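Long-range contact in collagen adhesin (Enterococcus faecalis, PDB 2OKM), which probably binds collagen as a cell-wall-anchored surface adhesin, the present chain being its collagen-binding subdomain: residues Phe6-Gly11 / Phe23-Leu28. Numbering follows the deposited sequence.
Sequences FFYKVG and FLNVNL. With SO4 (sulfate ion), chain B.
F7 to V10 pair antiparallel with V26 to F23, the strand directions 160° apart. Y8 and N25 form a hydrogen-bonded pair, N25 N to Y8 O at 2.9 Å and Y8 N to N25 O at 3.2 Å. V10 and F23 form the next, with F23 N 2.8 Å from V10 O. K9-L24 is the non-hydrogen-bonded pair between them, and F7-V26 the one beyond Y8-N25. Just past the strands, N27 N gives F6 O a hydrogen bond of 2.7 Å. This is the beta hairpin of strands 7-12 and 19-26 in the collagen-binding domain; strand 101-110 pairs with the far edge of 19-26.

Y8 lies over N25. Its chi1 of 73° sets CG between backbone N and carbonyl carbon and folds the ring across the partner strand. Ring and amide are stacked, 19° apart. N25 CB makes a CH-pi contact 3.6 Å from the Y8 ring centroid, and ND2 sits over the rim of the same face. ND2 also gives Y8 O a weak second hydrogen bond. L28 CD2 meets the Y8 ring at its edge.

On the other face, F7 turns its ring edge to V26 CG2, 3.7 Å from F7 CD2. The aliphatic chain of K9 runs alongside L24, and K9 NZ is hydrogen-bonded to Y106 OH. At the hairpin's open end, the F6 ring has N27 CA over one face and stacks with Y128. F6 N gives a hydrogen bond of 2.8 Å to O4 of a sulfate ion, probably from the crystallisation liquor.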
loop_
_atom_site.group_PDB
_atom_site.type_symbol
_atom_site.label_atom_id
_atom_site.label_comp_id
_atom_site.label_asym_id
_atom_site.label_seq_id
_atom_site.Cartn_x
_atom_site.Cartn_y
_atom_site.Cartn_z
ATOM N N PHE A 6 6.742 -4.582 -9.640
ATOM C CA PHE A 6 6.175 -3.243 -9.683
ATOM C C PHE A 6 5.421 -3.002 -8.383
ATOM O O PHE A 6 5.383 -1.884 -7.872
ATOM C CB PHE A 6 5.206 -3.084 -10.849
ATOM C CG PHE A 6 4.605 -1.715 -10.932
ATOM C CD1 PHE A 6 5.337 -0.652 -11.447
ATOM C CD2 PHE A 6 3.332 -1.473 -10.428
ATOM C CE1 PHE A 6 4.809 0.638 -11.459
ATOM C CE2 PHE A 6 2.795 -0.186 -10.434
ATOM C CZ PHE A 6 3.536 0.869 -10.951
ATOM N N PHE A 7 4.806 -4.057 -7.860
ATOM C CA PHE A 7 4.072 -3.939 -6.614
ATOM C C PHE A 7 4.080 -5.198 -5.775
ATOM O O PHE A 7 3.959 -6.312 -6.284
ATOM C CB PHE A 7 2.612 -3.544 -6.865
ATOM C CG PHE A 7 1.790 -3.463 -5.603
ATOM C CD1 PHE A 7 1.065 -4.561 -5.151
ATOM C CD2 PHE A 7 1.800 -2.306 -4.834
ATOM C CE1 PHE A 7 0.365 -4.508 -3.942
ATOM C CE2 PHE A 7 1.108 -2.240 -3.627
ATOM C CZ PHE A 7 0.389 -3.344 -3.181
ATOM N N TYR A 8 4.245 -5.008 -4.474
ATOM C CA TYR A 8 4.188 -6.115 -3.549
ATOM C C TYR A 8 3.792 -5.598 -2.186
ATOM O O TYR A 8 3.973 -4.417 -1.863
ATOM C CB TYR A 8 5.506 -6.904 -3.486
ATOM C CG TYR A 8 6.660 -6.245 -2.777
ATOM C CD1 TYR A 8 7.506 -5.366 -3.448
ATOM C CD2 TYR A 8 6.947 -6.553 -1.445
ATOM C CE1 TYR A 8 8.615 -4.816 -2.812
ATOM C CE2 TYR A 8 8.051 -6.008 -0.804
ATOM C CZ TYR A 8 8.880 -5.145 -1.494
ATOM O OH TYR A 8 9.984 -4.622 -0.867
ATOM N N LYS A 9 3.243 -6.500 -1.390
ATOM C CA LYS A 9 2.776 -6.153 -0.073
ATOM C C LYS A 9 3.237 -7.161 0.968
ATOM O O LYS A 9 3.166 -8.375 0.746
ATOM C CB LYS A 9 1.261 -6.103 -0.127
ATOM C CG LYS A 9 0.606 -5.880 1.172
ATOM C CD LYS A 9 -0.859 -5.921 0.932
ATOM C CE LYS A 9 -1.493 -6.247 2.199
ATOM N NZ LYS A 9 -1.236 -5.176 3.184
ATOM N N VAL A 10 3.726 -6.648 2.093
ATOM C CA VAL A 10 4.175 -7.488 3.197
ATOM C C VAL A 10 3.809 -6.821 4.510
ATOM O O VAL A 10 3.406 -5.661 4.547
ATOM C CB VAL A 10 5.707 -7.705 3.185
ATOM C CG1 VAL A 10 6.098 -8.556 1.998
ATOM C CG2 VAL A 10 6.426 -6.357 3.142
ATOM N N GLY A 11 3.951 -7.565 5.595
ATOM C CA GLY A 11 3.655 -7.015 6.900
ATOM C C GLY A 11 4.453 -7.738 7.962
ATOM O O GLY A 11 5.106 -8.746 7.679
ATOM N N PHE A 23 2.749 -2.946 4.693
ATOM C CA PHE A 23 3.519 -2.143 3.753
ATOM C C PHE A 23 3.066 -2.373 2.318
ATOM O O PHE A 23 2.990 -3.516 1.858
ATOM C CB PHE A 23 5.010 -2.501 3.829
ATOM C CG PHE A 23 5.608 -2.397 5.208
ATOM C CD1 PHE A 23 5.371 -3.378 6.164
ATOM C CD2 PHE A 23 6.436 -1.328 5.539
ATOM C CE1 PHE A 23 5.949 -3.297 7.433
ATOM C CE2 PHE A 23 7.021 -1.237 6.806
ATOM C CZ PHE A 23 6.776 -2.225 7.751
ATOM N N LEU A 24 2.764 -1.284 1.616
ATOM C CA LEU A 24 2.386 -1.363 0.212
ATOM C C LEU A 24 3.597 -0.774 -0.505
ATOM O O LEU A 24 3.882 0.413 -0.380
ATOM C CB LEU A 24 1.134 -0.525 -0.063
ATOM C CG LEU A 24 -0.074 -0.836 0.827
ATOM C CD1 LEU A 24 -1.225 0.056 0.403
ATOM C CD2 LEU A 24 -0.474 -2.307 0.716
ATOM N N ASN A 25 4.315 -1.618 -1.239
ATOM C CA ASN A 25 5.527 -1.197 -1.939
ATOM C C ASN A 25 5.250 -0.960 -3.406
ATOM O O ASN A 25 5.134 -1.896 -4.194
ATOM C CB ASN A 25 6.590 -2.266 -1.744
ATOM C CG ASN A 25 6.949 -2.442 -0.286
ATOM O OD1 ASN A 25 7.673 -1.628 0.284
ATOM N ND2 ASN A 25 6.421 -3.491 0.331
ATOM N N VAL A 26 5.164 0.314 -3.765
ATOM C CA VAL A 26 4.823 0.709 -5.118
ATOM C C VAL A 26 5.940 1.284 -5.981
ATOM O O VAL A 26 6.548 2.300 -5.637
ATOM C CB VAL A 26 3.671 1.742 -5.071
ATOM C CG1 VAL A 26 3.161 2.034 -6.476
ATOM C CG2 VAL A 26 2.555 1.229 -4.167
ATOM N N ASN A 27 6.192 0.624 -7.108
ATOM C CA ASN A 27 7.182 1.072 -8.081
ATOM C C ASN A 27 8.553 1.384 -7.471
ATOM O O ASN A 27 9.126 2.441 -7.727
ATOM C CB ASN A 27 6.610 2.305 -8.797
ATOM C CG ASN A 27 7.372 2.671 -10.050
ATOM O OD1 ASN A 27 7.995 1.822 -10.688
ATOM N ND2 ASN A 27 7.303 3.944 -10.425
ATOM N N LEU A 28 9.085 0.456 -6.677
ATOM C CA LEU A 28 10.381 0.671 -6.039
ATOM C C LEU A 28 11.513 0.897 -7.041
ATOM O O LEU A 28 12.498 1.569 -6.726
ATOM C CB LEU A 28 10.723 -0.498 -5.104
ATOM C CG LEU A 28 10.163 -0.411 -3.676
ATOM C CD1 LEU A 28 8.667 -0.185 -3.701
ATOM C CD2 LEU A 28 10.507 -1.683 -2.914
HETATM S S SO4 B . 6.695 -7.879 -11.780
HETATM O O1 SO4 B . 8.078 -8.127 -11.332
HETATM O O2 SO4 B . 6.536 -8.292 -13.187
HETATM O O3 SO4 B . 5.767 -8.647 -10.930
HETATM O O4 SO4 B . 6.388 -6.444 -11.660
#